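Local coordinates for protein anastral spindle 2, SAS 4 (Drosophila melanogaster, PDB 4BY2) that probably acts as a tubulin-binding adaptor in centriole assembly, here as an engineered fusion of an Ana2 proline-rich motif with the Sas-4 TCP domain, at residues 91-104 with 107-119. Numbering follows the deposited sequence.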
ATOM      1  N   ASP A  91      22.035  16.340  -2.591  1.00 62.72           N
ATOM      2  CA  ASP A  91      22.722  15.072  -2.327  1.00 63.12           C
ATOM      3  C   ASP A  91      22.352  13.963  -3.328  1.00 66.48           C
ATOM      4  O   ASP A  91      23.111  13.001  -3.486  1.00 65.86           O
ATOM      5  CB  ASP A  91      22.438  14.612  -0.884  1.00 65.69           C
ATOM      6  CG  ASP A  91      21.022  14.902  -0.409  1.00 80.91           C
ATOM      7  OD1 ASP A  91      20.100  14.145  -0.785  1.00 81.63           O
ATOM      8  OD2 ASP A  91      20.836  15.893   0.330  1.00 89.10           O
ATOM      9  N   GLY A  92      21.196  14.109  -3.978  1.00 62.77           N
ATOM     10  CA  GLY A  92      20.671  13.154  -4.950  1.00 62.25           C
ATOM     11  C   GLY A  92      20.067  11.915  -4.319  1.00 65.57           C
ATOM     12  O   GLY A  92      20.011  10.862  -4.962  1.00 65.36           O
ATOM     13  N   MET A  93      19.603  12.034  -3.056  1.00 61.44           N
ATOM     14  CA  MET A  93      19.005  10.942  -2.274  1.00 60.80           C
ATOM     15  C   MET A  93      17.479  11.048  -2.219  1.00 64.59           C
ATOM     16  O   MET A  93      16.802  10.020  -2.176  1.00 63.80           O
ATOM     17  CB  MET A  93      19.587  10.891  -0.846  1.00 62.92           C
ATOM     18  CG  MET A  93      21.097  10.769  -0.794  1.00 66.32           C
ATOM     19  SD  MET A  93      21.730   9.182  -1.381  1.00 70.45           S
ATOM     20  CE  MET A  93      21.650   8.227   0.114  1.00 67.13           C
ATOM     21  N   ASN A  94      16.946  12.287  -2.207  1.00 61.50           N
ATOM     22  CA  ASN A  94      15.511  12.566  -2.180  1.00 61.52           C
ATOM     23  C   ASN A  94      15.031  13.168  -3.512  1.00 65.70           C
ATOM     24  O   ASN A  94      15.459  14.257  -3.903  1.00 65.56           O
ATOM     25  CB  ASN A  94      15.146  13.448  -0.985  1.00 63.37           C
ATOM     26  CG  ASN A  94      15.255  12.738   0.348  1.00 92.03           C
ATOM     27  OD1 ASN A  94      16.303  12.190   0.715  1.00 89.41           O
ATOM     28  ND2 ASN A  94      14.174  12.748   1.112  1.00 83.59           N
ATOM     29  N   LEU A  95      14.162  12.427  -4.215  1.00 61.76           N
ATOM     30  CA  LEU A  95      13.609  12.814  -5.514  1.00 61.21           C
ATOM     31  C   LEU A  95      12.087  12.912  -5.448  1.00 64.60           C
ATOM     32  O   LEU A  95      11.468  12.172  -4.682  1.00 64.11           O
ATOM     33  CB  LEU A  95      13.992  11.778  -6.590  1.00 61.19           C
ATOM     34  CG  LEU A  95      15.481  11.544  -6.843  1.00 66.00           C
ATOM     35  CD1 LEU A  95      15.964  10.292  -6.135  1.00 66.24           C
ATOM     36  CD2 LEU A  95      15.757  11.406  -8.321  1.00 68.48           C
ATOM     37  N   ARG A  96      11.481  13.813  -6.249  1.00 60.79           N
ATOM     38  CA  ARG A  96      10.023  13.934  -6.334  1.00 60.47           C
ATOM     39  C   ARG A  96       9.572  14.373  -7.736  1.00 63.79           C
ATOM     40  O   ARG A  96      10.002  15.411  -8.243  1.00 63.40           O
ATOM     41  CB  ARG A  96       9.390  14.781  -5.204  1.00 60.74           C
ATOM     42  CG  ARG A  96       9.737  16.265  -5.149  1.00 74.14           C
ATOM     43  CD  ARG A  96       8.994  16.957  -4.015  1.00 87.82           C
ATOM     44  NE  ARG A  96       7.539  16.923  -4.197  1.00 98.93           N
ATOM     45  CZ  ARG A  96       6.653  17.137  -3.229  1.00113.62           C
ATOM     46  NH1 ARG A  96       7.057  17.399  -1.992  1.00102.60           N
ATOM     47  NH2 ARG A  96       5.353  17.085  -3.489  1.00 99.47           N
ATOM     48  N   MET A  97       8.747  13.527  -8.377  1.00 59.72           N
ATOM     49  CA  MET A  97       8.204  13.760  -9.712  1.00 58.97           C
ATOM     50  C   MET A  97       6.781  14.290  -9.582  1.00 62.21           C
ATOM     51  O   MET A  97       5.897  13.573  -9.113  1.00 61.75           O
ATOM     52  CB  MET A  97       8.253  12.471 -10.556  1.00 61.17           C
ATOM     53  CG  MET A  97       7.749  12.641 -11.989  1.00 64.77           C
ATOM     54  SD  MET A  97       8.938  13.376 -13.144  1.00 68.76           S
ATOM     55  CE  MET A  97       9.900  11.943 -13.571  1.00 65.33           C
ATOM     56  N   LEU A  98       6.575  15.556  -9.971  1.00 58.64           N
ATOM     57  CA  LEU A  98       5.272  16.221  -9.949  1.00 58.30           C
ATOM     58  C   LEU A  98       4.664  16.092 -11.351  1.00 61.44           C
ATOM     59  O   LEU A  98       4.991  16.878 -12.245  1.00 61.61           O
ATOM     60  CB  LEU A  98       5.406  17.701  -9.528  1.00 58.39           C
ATOM     61  CG  LEU A  98       5.768  17.968  -8.067  1.00 63.60           C
ATOM     62  CD1 LEU A  98       7.244  18.329  -7.918  1.00 63.72           C
ATOM     63  CD2 LEU A  98       4.913  19.082  -7.493  1.00 66.88           C
ATOM     64  N   TYR A  99       3.826  15.060 -11.552  1.00 56.65           N
ATOM     65  CA  TYR A  99       3.181  14.763 -12.834  1.00 55.90           C
ATOM     66  C   TYR A  99       2.143  15.814 -13.239  1.00 60.26           C
ATOM     67  O   TYR A  99       1.652  16.563 -12.390  1.00 59.65           O
ATOM     68  CB  TYR A  99       2.539  13.362 -12.820  1.00 56.38           C
ATOM     69  CG  TYR A  99       3.513  12.214 -12.672  1.00 57.14           C
ATOM     70  CD1 TYR A  99       4.112  11.636 -13.786  1.00 59.04           C
ATOM     71  CD2 TYR A  99       3.783  11.661 -11.424  1.00 57.50           C
ATOM     72  CE1 TYR A  99       4.992  10.560 -13.658  1.00 59.81           C
ATOM     73  CE2 TYR A  99       4.658  10.584 -11.283  1.00 58.19           C
ATOM     74  CZ  TYR A  99       5.261  10.037 -12.403  1.00 65.60           C
ATOM     75  OH  TYR A  99       6.131   8.982 -12.267  1.00 66.55           O
ATOM     76  N   PHE A 100       1.806  15.851 -14.547  1.00 57.47           N
ATOM     77  CA  PHE A 100       0.819  16.752 -15.154  1.00 57.42           C
ATOM     78  C   PHE A 100      -0.589  16.586 -14.561  1.00 60.75           C
ATOM     79  O   PHE A 100      -1.312  17.576 -14.420  1.00 60.16           O
ATOM     80  CB  PHE A 100       0.793  16.590 -16.687  1.00 59.41           C
ATOM     81  CG  PHE A 100       0.645  15.173 -17.200  1.00 61.27           C
ATOM     82  CD1 PHE A 100      -0.612  14.631 -17.445  1.00 64.68           C
ATOM     83  CD2 PHE A 100       1.765  14.399 -17.488  1.00 63.61           C
ATOM     84  CE1 PHE A 100      -0.747  13.324 -17.925  1.00 65.66           C
ATOM     85  CE2 PHE A 100       1.630  13.095 -17.969  1.00 66.65           C
ATOM     86  CZ  PHE A 100       0.374  12.566 -18.190  1.00 64.87           C
ATOM     87  N   ASN A 101      -0.960  15.338 -14.187  1.00 56.78           N
ATOM     88  CA  ASN A 101      -2.259  14.985 -13.601  1.00 56.12           C
ATOM     89  C   ASN A 101      -2.323  15.174 -12.063  1.00 59.55           C
ATOM     90  O   ASN A 101      -3.218  14.620 -11.418  1.00 59.45           O
ATOM     91  CB  ASN A 101      -2.661  13.555 -14.017  1.00 55.14           C
ATOM     92  CG  ASN A 101      -1.768  12.442 -13.504  1.00 69.24           C
ATOM     93  OD1 ASN A 101      -0.621  12.646 -13.099  1.00 61.79           O
ATOM     94  ND2 ASN A 101      -2.274  11.222 -13.538  1.00 57.83           N
ATOM     95  N   LYS A 102      -1.378  15.968 -11.493  1.00 55.33           N
ATOM     96  CA  LYS A 102      -1.222  16.322 -10.070  1.00 54.75           C
ATOM     97  C   LYS A 102      -0.693  15.149  -9.194  1.00 56.72           C
ATOM     98  O   LYS A 102      -0.595  15.291  -7.970  1.00 56.20           O
ATOM     99  CB  LYS A 102      -2.513  16.946  -9.486  1.00 57.96           C
ATOM    100  CG  LYS A 102      -2.280  18.025  -8.432  1.00 78.63           C
ATOM    101  CD  LYS A 102      -3.473  18.147  -7.479  1.00 89.92           C
ATOM    102  CE  LYS A 102      -3.237  19.129  -6.352  1.00100.26           C
ATOM    103  NZ  LYS A 102      -3.457  20.539  -6.777  1.00108.05           N
ATOM    104  N   ASP A 103      -0.308  14.016  -9.824  1.00 52.12           N
ATOM    105  CA  ASP A 103       0.257  12.844  -9.138  1.00 51.18           C
ATOM    106  C   ASP A 103       1.682  13.136  -8.682  1.00 54.38           C
ATOM    107  O   ASP A 103       2.417  13.836  -9.381  1.00 53.71           O
ATOM    108  CB  ASP A 103       0.263  11.605 -10.057  1.00 52.58           C
ATOM    109  CG  ASP A 103      -1.028  10.808 -10.134  1.00 58.60           C
ATOM    110  OD1 ASP A 103      -2.061  11.284  -9.604  1.00 59.20           O
ATOM    111  OD2 ASP A 103      -1.010   9.715 -10.736  1.00 61.63           O
ATOM    112  N   ILE A 104       2.071  12.597  -7.513  1.00 51.01           N
ATOM    113  CA  ILE A 104       3.408  12.795  -6.934  1.00 50.80           C
ATOM    114  C   ILE A 104       4.109  11.447  -6.717  1.00 54.76           C
ATOM    115  O   ILE A 104       3.502  10.527  -6.175  1.00 54.19           O
ATOM    116  CB  ILE A 104       3.363  13.634  -5.614  1.00 53.79           C
ATOM    117  CG1 ILE A 104       2.484  14.903  -5.745  1.00 54.03           C
ATOM    118  CG2 ILE A 104       4.780  13.989  -5.128  1.00 55.11           C
ATOM    119  CD1 ILE A 104       1.973  15.512  -4.401  1.00 59.60           C
ATOM    120  N   THR A 107      10.890   9.514  -4.097  1.00 52.77           N
ATOM    121  CA  THR A 107      11.926   8.477  -4.023  1.00 52.38           C
ATOM    122  C   THR A 107      12.959   8.869  -2.967  1.00 56.26           C
ATOM    123  O   THR A 107      13.746   9.791  -3.184  1.00 55.64           O
ATOM    124  CB  THR A 107      12.538   8.186  -5.410  1.00 59.32           C
ATOM    125  OG1 THR A 107      11.493   7.950  -6.353  1.00 60.13           O
ATOM    126  CG2 THR A 107      13.493   6.995  -5.396  1.00 56.14           C
ATOM    127  N   ASN A 108      12.924   8.181  -1.811  1.00 53.18           N
ATOM    128  CA  ASN A 108      13.832   8.394  -0.683  1.00 52.93           C
ATOM    129  C   ASN A 108      14.846   7.247  -0.673  1.00 56.73           C
ATOM    130  O   ASN A 108      14.498   6.124  -0.308  1.00 56.21           O
ATOM    131  CB  ASN A 108      13.052   8.443   0.639  1.00 55.73           C
ATOM    132  CG  ASN A 108      11.819   9.315   0.615  1.00 86.04           C
ATOM    133  OD1 ASN A 108      10.745   8.909   0.146  1.00 79.65           O
ATOM    134  ND2 ASN A 108      11.937  10.521   1.149  1.00 80.36           N
ATOM    135  N   ILE A 109      16.083   7.518  -1.129  1.00 53.61           N
ATOM    136  CA  ILE A 109      17.159   6.522  -1.208  1.00 53.48           C
ATOM    137  C   ILE A 109      17.699   6.194   0.196  1.00 56.80           C
ATOM    138  O   ILE A 109      18.090   5.051   0.446  1.00 56.65           O
ATOM    139  CB  ILE A 109      18.261   6.946  -2.234  1.00 56.70           C
ATOM    140  CG1 ILE A 109      17.670   7.019  -3.664  1.00 56.99           C
ATOM    141  CG2 ILE A 109      19.486   6.007  -2.203  1.00 57.88           C
ATOM    142  CD1 ILE A 109      18.464   7.841  -4.670  1.00 65.28           C
ATOM    143  N   ARG A 110      17.676   7.179   1.116  1.00 52.56           N
ATOM    144  CA  ARG A 110      18.137   6.988   2.495  1.00 52.18           C
ATOM    145  C   ARG A 110      17.182   6.096   3.291  1.00 55.89           C
ATOM    146  O   ARG A 110      17.634   5.249   4.065  1.00 55.48           O
ATOM    147  CB  ARG A 110      18.349   8.335   3.201  1.00 51.51           C
ATOM    148  CG  ARG A 110      19.814   8.668   3.411  1.00 57.75           C
ATOM    149  CD  ARG A 110      20.000   9.950   4.188  1.00 61.25           C
ATOM    150  NE  ARG A 110      19.939  11.137   3.336  1.00 65.70           N
ATOM    151  CZ  ARG A 110      20.991  11.698   2.748  1.00 74.89           C
ATOM    152  NH1 ARG A 110      22.201  11.170   2.892  1.00 54.05           N
ATOM    153  NH2 ARG A 110      20.842  12.789   2.012  1.00 66.86           N
ATOM    154  N   GLU A 111      15.869   6.274   3.079  1.00 52.41           N
ATOM    155  CA  GLU A 111      14.822   5.503   3.753  1.00 52.06           C
ATOM    156  C   GLU A 111      14.420   4.243   2.960  1.00 55.21           C
ATOM    157  O   GLU A 111      13.682   3.408   3.483  1.00 54.81           O
ATOM    158  CB  GLU A 111      13.590   6.385   4.050  1.00 53.51           C
ATOM    159  CG  GLU A 111      13.874   7.607   4.915  1.00 64.57           C
ATOM    160  CD  GLU A 111      14.116   8.905   4.163  1.00 94.87           C
ATOM    161  OE1 GLU A 111      14.991   8.934   3.268  1.00 91.43           O
ATOM    162  OE2 GLU A 111      13.452   9.911   4.503  1.00 95.47           O
ATOM    163  N   GLY A 112      14.916   4.121   1.723  1.00 51.50           N
ATOM    164  CA  GLY A 112      14.625   3.009   0.818  1.00 51.21           C
ATOM    165  C   GLY A 112      13.146   2.894   0.491  1.00 54.82           C
ATOM    166  O   GLY A 112      12.597   1.791   0.480  1.00 54.60           O
ATOM    167  N   THR A 113      12.481   4.044   0.267  1.00 50.94           N
ATOM    168  CA  THR A 113      11.043   4.092   0.008  1.00 50.57           C
ATOM    169  C   THR A 113      10.650   4.815  -1.273  1.00 53.86           C
ATOM    170  O   THR A 113      11.258   5.818  -1.650  1.00 53.21           O
ATOM    171  CB  THR A 113      10.275   4.686   1.208  1.00 59.39           C
ATOM    172  OG1 THR A 113      10.827   5.955   1.560  1.00 59.29           O
ATOM    173  CG2 THR A 113      10.266   3.770   2.421  1.00 58.85           C
ATOM    174  N   VAL A 114       9.597   4.304  -1.921  1.00 50.18           N
ATOM    175  CA  VAL A 114       8.993   4.885  -3.115  1.00 49.68           C
ATOM    176  C   VAL A 114       7.530   5.158  -2.731  1.00 53.07           C
ATOM    177  O   VAL A 114       6.766   4.221  -2.497  1.00 52.70           O
ATOM    178  CB  VAL A 114       9.131   3.988  -4.382  1.00 53.58           C
ATOM    179  CG1 VAL A 114       8.524   4.668  -5.607  1.00 53.61           C
ATOM    180  CG2 VAL A 114      10.589   3.619  -4.652  1.00 53.30           C
ATOM    181  N   LYS A 115       7.175   6.438  -2.578  1.00 49.11           N
ATOM    182  CA  LYS A 115       5.818   6.861  -2.224  1.00 48.55           C
ATOM    183  C   LYS A 115       5.125   7.420  -3.462  1.00 51.15           C
ATOM    184  O   LYS A 115       5.745   8.160  -4.220  1.00 50.80           O
ATOM    185  CB  LYS A 115       5.834   7.911  -1.099  1.00 50.94           C
ATOM    186  CG  LYS A 115       6.185   7.350   0.269  1.00 64.88           C
ATOM    187  CD  LYS A 115       5.963   8.375   1.371  1.00 75.43           C
ATOM    188  CE  LYS A 115       6.197   7.796   2.745  1.00 85.91           C
ATOM    189  NZ  LYS A 115       6.078   8.829   3.806  1.00 94.28           N
ATOM    190  N   TYR A 116       3.852   7.056  -3.679  1.00 46.71           N
ATOM    191  CA  TYR A 116       3.085   7.532  -4.828  1.00 45.81           C
ATOM    192  C   TYR A 116       1.722   8.049  -4.406  1.00 47.94           C
ATOM    193  O   TYR A 116       0.979   7.335  -3.740  1.00 47.80           O
ATOM    194  CB  TYR A 116       2.950   6.446  -5.914  1.00 47.10           C
ATOM    195  CG  TYR A 116       2.546   6.991  -7.271  1.00 49.37           C
ATOM    196  CD1 TYR A 116       1.215   7.277  -7.563  1.00 50.06           C
ATOM    197  CD2 TYR A 116       3.497   7.230  -8.258  1.00 51.32           C
ATOM    198  CE1 TYR A 116       0.842   7.799  -8.798  1.00 50.83           C
ATOM    199  CE2 TYR A 116       3.131   7.731  -9.507  1.00 51.83           C
ATOM    200  CZ  TYR A 116       1.802   8.013  -9.772  1.00 57.87           C
ATOM    201  OH  TYR A 116       1.425   8.514 -10.997  1.00 58.21           O
ATOM    202  N   TYR A 117       1.384   9.281  -4.817  1.00 43.24           N
ATOM    203  CA  TYR A 117       0.093   9.883  -4.511  1.00 42.55           C
ATOM    204  C   TYR A 117      -0.786   9.945  -5.758  1.00 45.90           C
ATOM    205  O   TYR A 117      -0.449  10.635  -6.714  1.00 45.33           O
ATOM    206  CB  TYR A 117       0.261  11.275  -3.868  1.00 43.52           C
ATOM    207  CG  TYR A 117      -1.047  11.955  -3.511  1.00 45.11           C
ATOM    208  CD1 TYR A 117      -1.842  11.479  -2.472  1.00 47.09           C
ATOM    209  CD2 TYR A 117      -1.482  13.081  -4.203  1.00 45.74           C
ATOM    210  CE1 TYR A 117      -3.042  12.103  -2.135  1.00 47.84           C
ATOM    211  CE2 TYR A 117      -2.675  13.720  -3.867  1.00 46.54           C
ATOM    212  CZ  TYR A 117      -3.458  13.221  -2.838  1.00 54.11           C
ATOM    213  OH  TYR A 117      -4.634  13.841  -2.499  1.00 55.12           O
ATOM    214  N   TYR A 118      -1.902   9.193  -5.750  1.00 42.25           N
ATOM    215  CA  TYR A 118      -2.887   9.177  -6.834  1.00 41.45           C
ATOM    216  C   TYR A 118      -3.837  10.323  -6.497  1.00 46.93           C
ATOM    217  O   TYR A 118      -4.690  10.191  -5.614  1.00 45.92           O
ATOM    218  CB  TYR A 118      -3.624   7.825  -6.911  1.00 41.29           C
ATOM    219  CG  TYR A 118      -2.711   6.624  -7.040  1.00 41.72           C
ATOM    220  CD1 TYR A 118      -2.235   5.961  -5.911  1.00 42.17           C
ATOM    221  CD2 TYR A 118      -2.336   6.137  -8.289  1.00 43.32           C
ATOM    222  CE1 TYR A 118      -1.393   4.856  -6.022  1.00 42.83           C
ATOM    223  CE2 TYR A 118      -1.505   5.023  -8.412  1.00 43.51           C
ATOM    224  CZ  TYR A 118      -1.028   4.391  -7.274  1.00 48.60           C
ATOM    225  OH  TYR A 118      -0.205   3.296  -7.375  1.00 47.76           O
ATOM    226  N   ALA A 119      -3.600  11.484  -7.132  1.00 45.29           N
ATOM    227  CA  ALA A 119      -4.315  12.736  -6.902  1.00 46.27           C
ATOM    228  C   ALA A 119      -5.820  12.669  -7.093  1.00 53.00           C
ATOM    229  O   ALA A 119      -6.550  13.213  -6.261  1.00 53.64           O
ATOM    230  CB  ALA A 119      -3.727  13.838  -7.759  1.00 47.16           C
TER
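Asp-91 OD1 is gripped from several sides: Arg-110 NH2 makes a salt bridge to it at 3.2 Å, the backbone N of Met-93 closes an Asx turn on its anti lone pair, and Ser-89 OG adds a further hydrogen bond. The guanidinium can reach back because the Arg-110 chain bends at chi3 (-84°), which also lays one of its faces over Met-93 CG. Next to this polar cluster, Met-93 CE rests on Ile-109 CG2 at 3.9 Å, and Leu-95 CD1 meets Ile-109 CD1.

The backbones then pair antiparallel. Leu-95 and Thr-107 exchange both bonds of a hydrogen-bonded pair, and Ile-109 N donates to Met-93 O at 2.8 Å. Ile-104 and Tyr-117 form the same kind of pair, so strand 104-108 pairs with strand 94-98 and with strand 113-118.

At the far end Asp-103, just after the turn from Tyr-99 to Lys-102, ties that turn to the end of strand 113-118. Its OD1 takes the backbone N of Ala-119 at 2.9 Å, from above the carboxylate plane, while OD2 receives the Tyr-116 hydroxyl, OH to OD2 2.7 Å, on the anti side. Tyr-116 CG stands anti to its backbone N (chi1 -163°), bringing the phenol edge to the acid, whose carboxylate lies nearly perpendicular to the ring. One face of that ring lies over Ile-104 O, and its CE2 meets Tyr-99 CE2 at 3.7 Å. The same hydroxyl accepts from Arg-15 N of the fused Ana2 part.

The chain reverses through residues 109-112, and a G1 beta bulge, with Gly-112 and Thr-113 both facing Asn-108, closes the connection between strands 104-108 and 113-118. Successive hairpins, joined neighbour to neighbour, make the extended antiparallel beta meander of the Sas-4 TCP domain.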